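Local coordinates for protein-glutamine deamidase Cif (Burkholderia pseudomallei, PDB 3GQM) that deamidates a glutamine side chain of host NEDD8 to glutamate, disabling cullin-RING ubiquitin ligases and so inhibiting the host cell cycle, at residues M100-G105 against V190-W195; T133-H138 against D207-L212. All coordinates share one frame; numbering follows the deposited sequence.

How the contacts relate
From the N terminus, the chain first supplies residues 100-105, the run into helix 104-116, and then residues 133-138, where helix 135-139 starts. The sheet strands 147-154, 159-165 and 176-178 follow before either segment finds its partner. Contact 1 closes when 190-195 enters helix 192-199 beside 100-105, 85 residues on; contact 2 closes later, as 207-212 in helix 206-212 meets 133-138 after 69 residues. Because the segments alternate, the two loops cross, and both contain those three strands. Contact 1 ties together two helix starts near the inferred active site, contact 2 two short helices further out; their centres are 25 Å apart and they do not touch.

Contact 1 (M100-G105 against V190-W195); sequences MTPVCG and VRVEDW
Thr101 and Glu193 make the direct polar link between 100-105 and 190-195: Thr101 OG1 donates to Glu193 OE1 over 2.8 Å, and the acceptor uses its syn lone pair, on the side of its sister oxygen. Two torsions account for this meeting. The Thr101 hydroxyl stands opposite its own backbone N (chi1 -159°), and the Glu193 chain bends at chi2 (97°), which carries the carboxylate back to the facing segment.

A water supplies the second polar link. It donates to Thr101 OG1 and to Pro102 O, 3.0 Å from the latter, and accepts from Val192 N at 2.8 Å. Thr101 OG1 thus gives its proton to the carboxylate and takes one from the water, while an amide of the first turn of helix 192-199 is satisfied through solvent. Pro102 O has a further partner in Ser180 OG.

These bonds join two helix entrances, with Val103 at the N-cap position of helix 104-116 and Arg191 at that of helix 192-199. Helix 104-116 opens with Cys104, which together with His159 and Gln179 is the inferred catalytic set of this Cif-family deamidase, a member of the papain-like peptidase CA clan. The side chain of Val192 lies about 6 Å from that of Gln179.

Charge is organised within 190-195. Arg191 NH1 binds Asp194 OD2 at 2.8 Å, meeting it from above the carboxylate plane (43° out), whereas Arg191 NH2 and Glu193 OE2 form only a long salt bridge of 3.8 Å, an attraction of charges alone, since the oxygen sits well out of the guanidinium plane and no N-H is aimed at it.

Apolar contact is modest: Pro102 CG meets Val192 CG1 at 4.1 Å, the two side chains crossing at about a right angle, and Arg191 CG lies 4.1 Å from Thr101 CG2. Ile111 and Met41 also pack on Val192.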
loop_
_atom_site.group_PDB
_atom_site.type_symbol
_atom_site.label_atom_id
_atom_site.label_comp_id
_atom_site.label_asym_id
_atom_site.label_seq_id
_atom_site.Cartn_x
_atom_site.Cartn_y
_atom_site.Cartn_z
ATOM N N MET A 100 -5.553 4.303 13.742
ATOM C CA MET A 100 -5.908 3.207 12.895
ATOM C C MET A 100 -4.712 2.470 12.308
ATOM O O MET A 100 -3.648 3.040 12.169
ATOM C CB MET A 100 -6.893 3.666 11.844
ATOM C CG MET A 100 -6.376 4.632 10.831
ATOM S SD MET A 100 -7.803 5.052 9.795
ATOM C CE MET A 100 -8.563 3.428 9.527
ATOM N N THR A 101 -4.899 1.181 12.043
ATOM C CA THR A 101 -4.028 0.475 11.120
ATOM C C THR A 101 -4.893 0.185 9.877
ATOM O O THR A 101 -5.969 -0.361 9.976
ATOM C CB THR A 101 -3.309 -0.750 11.775
ATOM O OG1 THR A 101 -2.132 -1.094 11.018
ATOM C CG2 THR A 101 -4.250 -1.928 11.975
ATOM N N PRO A 102 -4.438 0.632 8.713
ATOM C CA PRO A 102 -5.276 0.754 7.519
ATOM C C PRO A 102 -5.519 -0.577 6.754
ATOM O O PRO A 102 -4.608 -1.392 6.661
ATOM C CB PRO A 102 -4.428 1.695 6.645
ATOM C CG PRO A 102 -3.042 1.332 7.016
ATOM C CD PRO A 102 -3.098 1.207 8.495
ATOM N N VAL A 103 -6.737 -0.758 6.221
ATOM C CA VAL A 103 -7.053 -1.790 5.200
ATOM C C VAL A 103 -6.248 -1.532 3.921
ATOM O O VAL A 103 -5.630 -0.465 3.768
ATOM C CB VAL A 103 -8.595 -1.802 4.862
ATOM C CG1 VAL A 103 -9.373 -1.759 6.129
ATOM C CG2 VAL A 103 -8.996 -0.595 3.972
ATOM N N CYS A 104 -6.227 -2.513 3.021
ATOM C CA CYS A 104 -5.307 -2.518 1.885
ATOM C C CYS A 104 -5.423 -1.298 0.962
ATOM O O CYS A 104 -4.401 -0.716 0.575
ATOM C CB CYS A 104 -5.478 -3.797 1.071
ATOM S SG CYS A 104 -7.085 -3.870 0.247
ATOM N N GLY A 105 -6.644 -0.911 0.605
ATOM C CA GLY A 105 -6.853 0.240 -0.323
ATOM C C GLY A 105 -6.346 1.539 0.289
ATOM O O GLY A 105 -5.685 2.339 -0.372
ATOM N N VAL A 190 -2.357 -8.950 7.530
ATOM C CA VAL A 190 -1.044 -8.364 7.894
ATOM C C VAL A 190 -1.141 -6.840 8.007
ATOM O O VAL A 190 -1.743 -6.204 7.166
ATOM C CB VAL A 190 0.081 -8.834 6.946
ATOM C CG1 VAL A 190 -0.115 -8.299 5.487
ATOM C CG2 VAL A 190 1.500 -8.494 7.529
ATOM N N ARG A 191 -0.630 -6.292 9.099
ATOM C CA ARG A 191 -0.609 -4.856 9.341
ATOM C C ARG A 191 0.508 -4.289 8.451
ATOM O O ARG A 191 1.515 -4.953 8.269
ATOM C CB ARG A 191 -0.247 -4.590 10.821
ATOM C CG ARG A 191 -1.408 -4.871 11.794
ATOM C CD ARG A 191 -0.901 -5.009 13.230
ATOM N NE ARG A 191 -0.428 -3.743 13.768
ATOM C CZ ARG A 191 0.792 -3.512 14.255
ATOM N NH1 ARG A 191 1.722 -4.467 14.274
ATOM N NH2 ARG A 191 1.085 -2.304 14.724
ATOM N N VAL A 192 0.352 -3.074 7.938
ATOM C CA VAL A 192 1.452 -2.450 7.151
ATOM C C VAL A 192 2.765 -2.366 7.990
ATOM O O VAL A 192 3.854 -2.690 7.499
ATOM C CB VAL A 192 1.039 -1.075 6.530
ATOM C CG1 VAL A 192 0.839 0.041 7.634
ATOM C CG2 VAL A 192 2.021 -0.641 5.466
ATOM N N GLU A 193 2.638 -2.046 9.287
ATOM C CA GLU A 193 3.844 -1.919 10.142
ATOM C C GLU A 193 4.638 -3.215 10.202
ATOM O O GLU A 193 5.851 -3.168 10.131
ATOM C CB GLU A 193 3.500 -1.475 11.567
ATOM C CG GLU A 193 2.764 -0.118 11.601
ATOM C CD GLU A 193 1.253 -0.251 11.690
ATOM O OE1 GLU A 193 0.651 -1.169 11.085
ATOM O OE2 GLU A 193 0.661 0.610 12.375
ATOM N N ASP A 194 3.947 -4.352 10.369
ATOM C CA ASP A 194 4.591 -5.654 10.457
ATOM C C ASP A 194 5.163 -6.005 9.104
ATOM O O ASP A 194 6.300 -6.466 9.005
ATOM C CB ASP A 194 3.594 -6.736 10.952
ATOM C CG ASP A 194 3.194 -6.532 12.418
ATOM O OD1 ASP A 194 4.048 -6.052 13.203
ATOM O OD2 ASP A 194 2.047 -6.802 12.812
ATOM N N TRP A 195 4.381 -5.788 8.049
ATOM C CA TRP A 195 4.866 -6.089 6.702
ATOM C C TRP A 195 6.170 -5.354 6.414
ATOM O O TRP A 195 7.179 -5.959 5.964
ATOM C CB TRP A 195 3.846 -5.756 5.604
ATOM C CG TRP A 195 4.429 -6.110 4.255
ATOM C CD1 TRP A 195 5.071 -5.258 3.375
ATOM C CD2 TRP A 195 4.545 -7.416 3.700
ATOM N NE1 TRP A 195 5.540 -5.961 2.283
ATOM C CE2 TRP A 195 5.210 -7.288 2.452
ATOM C CE3 TRP A 195 4.154 -8.699 4.136
ATOM C CZ2 TRP A 195 5.481 -8.391 1.641
ATOM C CZ3 TRP A 195 4.395 -9.785 3.317
ATOM C CH2 TRP A 195 5.056 -9.630 2.083
HETATM O O HOH W 1 -2.213 -2.022 8.349
#

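Contact 2 (T133-H138 against D207-L212); sequences TSFAEH and DELNQL
Asn210 OD1 accepts from Ala136 N at 2.8 Å, the hydrogen bond that joins 133-138 to 207-212. The N-H...O angle of 150° is moderately bent, and the donor stands 47° above the carbonyl plane. A chi1 of -171° turns CG away from the backbone N and lets Asn210 extend its amide to the start of helix 135-139, where OD1 also lies 3.2 Å from Ala136 CB.

Ser134 occupies the N-cap position of that helix, and its OG accepts from Glu137 N at 2.9 Å. Two first-turn amides are therefore met by side-chain oxygens, one from the helix's own N-cap and one from the neighbouring helix 206-212.

The apolar half of the contact is Phe135 against Leu209. Phe135 CE2 lies 3.9 Å from Leu209 CB and 4.1 Å from Leu209 CD1, and the two side chains cross obliquely. Both side chains are buried and both touch Ile163 of strand 159-165, which places the pair over the antiparallel sheet.

The chemistry implies a helix start secured from two sources: the neutral Asn210 carbonyl lies where the helix dipole would probably favour an oxygen, beside a hydrophobic pair packed against the sheet.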
loop_
_atom_site.group_PDB
_atom_site.type_symbol
_atom_site.label_atom_id
_atom_site.label_comp_id
_atom_site.label_asym_id
_atom_site.label_seq_id
_atom_site.Cartn_x
_atom_site.Cartn_y
_atom_site.Cartn_z
ATOM N N THR A 133 -2.238 -5.374 -20.041
ATOM C CA THR A 133 -0.812 -5.316 -20.228
ATOM C C THR A 133 -0.244 -6.311 -19.239
ATOM O O THR A 133 -0.714 -6.410 -18.082
ATOM C CB THR A 133 -0.259 -3.897 -19.957
ATOM O OG1 THR A 133 -1.105 -2.925 -20.588
ATOM C CG2 THR A 133 1.156 -3.724 -20.509
ATOM N N SER A 134 0.744 -7.084 -19.696
ATOM C CA SER A 134 1.516 -7.889 -18.766
ATOM C C SER A 134 2.417 -6.923 -17.957
ATOM O O SER A 134 2.847 -5.852 -18.458
ATOM C CB SER A 134 2.332 -8.938 -19.516
ATOM O OG SER A 134 3.663 -8.499 -19.712
ATOM N N PHE A 135 2.702 -7.311 -16.721
ATOM C CA PHE A 135 3.593 -6.565 -15.888
ATOM C C PHE A 135 5.012 -6.479 -16.513
ATOM O O PHE A 135 5.645 -5.402 -16.484
ATOM C CB PHE A 135 3.610 -7.185 -14.478
ATOM C CG PHE A 135 4.475 -6.455 -13.498
ATOM C CD1 PHE A 135 4.125 -5.204 -13.026
ATOM C CD2 PHE A 135 5.627 -7.024 -13.019
ATOM C CE1 PHE A 135 4.922 -4.538 -12.107
ATOM C CE2 PHE A 135 6.421 -6.344 -12.098
ATOM C CZ PHE A 135 6.056 -5.105 -11.657
ATOM N N ALA A 136 5.509 -7.591 -17.068
ATOM C CA ALA A 136 6.833 -7.577 -17.703
ATOM C C ALA A 136 6.888 -6.590 -18.851
ATOM O O ALA A 136 7.864 -5.870 -18.991
ATOM C CB ALA A 136 7.264 -8.959 -18.178
ATOM N N GLU A 137 5.817 -6.541 -19.633
ATOM C CA GLU A 137 5.750 -5.680 -20.798
ATOM C C GLU A 137 5.907 -4.265 -20.302
ATOM O O GLU A 137 6.766 -3.511 -20.788
ATOM C CB GLU A 137 4.395 -5.819 -21.513
ATOM C CG GLU A 137 4.355 -5.106 -22.843
ATOM C CD GLU A 137 3.022 -5.219 -23.593
ATOM O OE1 GLU A 137 2.064 -5.852 -23.081
ATOM O OE2 GLU A 137 2.948 -4.653 -24.713
ATOM N N HIS A 138 5.084 -3.923 -19.310
ATOM C CA HIS A 138 5.082 -2.573 -18.766
ATOM C C HIS A 138 6.420 -2.145 -18.144
ATOM O O HIS A 138 6.944 -1.091 -18.490
ATOM C CB HIS A 138 3.927 -2.363 -17.792
ATOM C CG HIS A 138 3.834 -0.956 -17.309
ATOM N ND1 HIS A 138 3.386 0.072 -18.111
ATOM C CD2 HIS A 138 4.199 -0.389 -16.135
ATOM C CE1 HIS A 138 3.450 1.207 -17.441
ATOM N NE2 HIS A 138 3.931 0.954 -16.237
ATOM N N ASP A 207 10.173 -11.787 -12.031
ATOM C CA ASP A 207 9.709 -13.037 -12.613
ATOM C C ASP A 207 8.476 -13.588 -11.963
ATOM O O ASP A 207 7.501 -13.871 -12.626
ATOM C CB ASP A 207 10.776 -14.092 -12.366
ATOM C CG ASP A 207 11.087 -14.856 -13.552
ATOM O OD1 ASP A 207 10.668 -16.034 -13.589
ATOM O OD2 ASP A 207 11.771 -14.269 -14.440
ATOM N N GLU A 208 8.530 -13.800 -10.657
ATOM C CA GLU A 208 7.333 -14.247 -9.977
ATOM C C GLU A 208 6.207 -13.228 -10.067
ATOM O O GLU A 208 5.050 -13.612 -10.242
ATOM C CB GLU A 208 7.649 -14.576 -8.531
ATOM C CG GLU A 208 8.670 -15.685 -8.369
ATOM C CD GLU A 208 8.722 -16.166 -6.939
ATOM O OE1 GLU A 208 8.484 -17.362 -6.704
ATOM O OE2 GLU A 208 8.928 -15.356 -6.030
ATOM N N LEU A 209 6.534 -11.942 -9.919
ATOM C CA LEU A 209 5.525 -10.876 -10.035
ATOM C C LEU A 209 4.842 -10.929 -11.408
ATOM O O LEU A 209 3.622 -10.775 -11.506
ATOM C CB LEU A 209 6.121 -9.460 -9.816
ATOM C CG LEU A 209 6.292 -9.024 -8.357
ATOM C CD1 LEU A 209 7.093 -7.725 -8.274
ATOM C CD2 LEU A 209 4.911 -8.879 -7.698
ATOM N N ASN A 210 5.643 -11.131 -12.457
ATOM C CA ASN A 210 5.068 -11.231 -13.790
ATOM C C ASN A 210 4.060 -12.381 -13.910
ATOM O O ASN A 210 2.989 -12.219 -14.516
ATOM C CB ASN A 210 6.118 -11.366 -14.860
ATOM C CG ASN A 210 5.501 -11.248 -16.228
ATOM O OD1 ASN A 210 4.796 -10.252 -16.513
ATOM N ND2 ASN A 210 5.661 -12.294 -17.059
ATOM N N GLN A 211 4.382 -13.513 -13.287
ATOM C CA GLN A 211 3.489 -14.683 -13.262
ATOM C C GLN A 211 2.237 -14.443 -12.435
ATOM O O GLN A 211 1.110 -14.781 -12.876
ATOM C CB GLN A 211 4.223 -15.926 -12.704
ATOM C CG GLN A 211 5.170 -16.557 -13.696
ATOM C CD GLN A 211 6.275 -17.403 -13.030
ATOM O OE1 GLN A 211 7.460 -17.203 -13.286
ATOM N NE2 GLN A 211 5.885 -18.347 -12.185
ATOM N N LEU A 212 2.417 -13.892 -11.229
ATOM C CA LEU A 212 1.298 -13.534 -10.374
ATOM C C LEU A 212 0.329 -12.632 -11.103
ATOM O O LEU A 212 -0.883 -12.805 -11.018
ATOM C CB LEU A 212 1.761 -12.841 -9.060
ATOM C CG LEU A 212 0.674 -12.165 -8.217
ATOM C CD1 LEU A 212 -0.564 -13.102 -7.983
ATOM C CD2 LEU A 212 1.224 -11.661 -6.832
#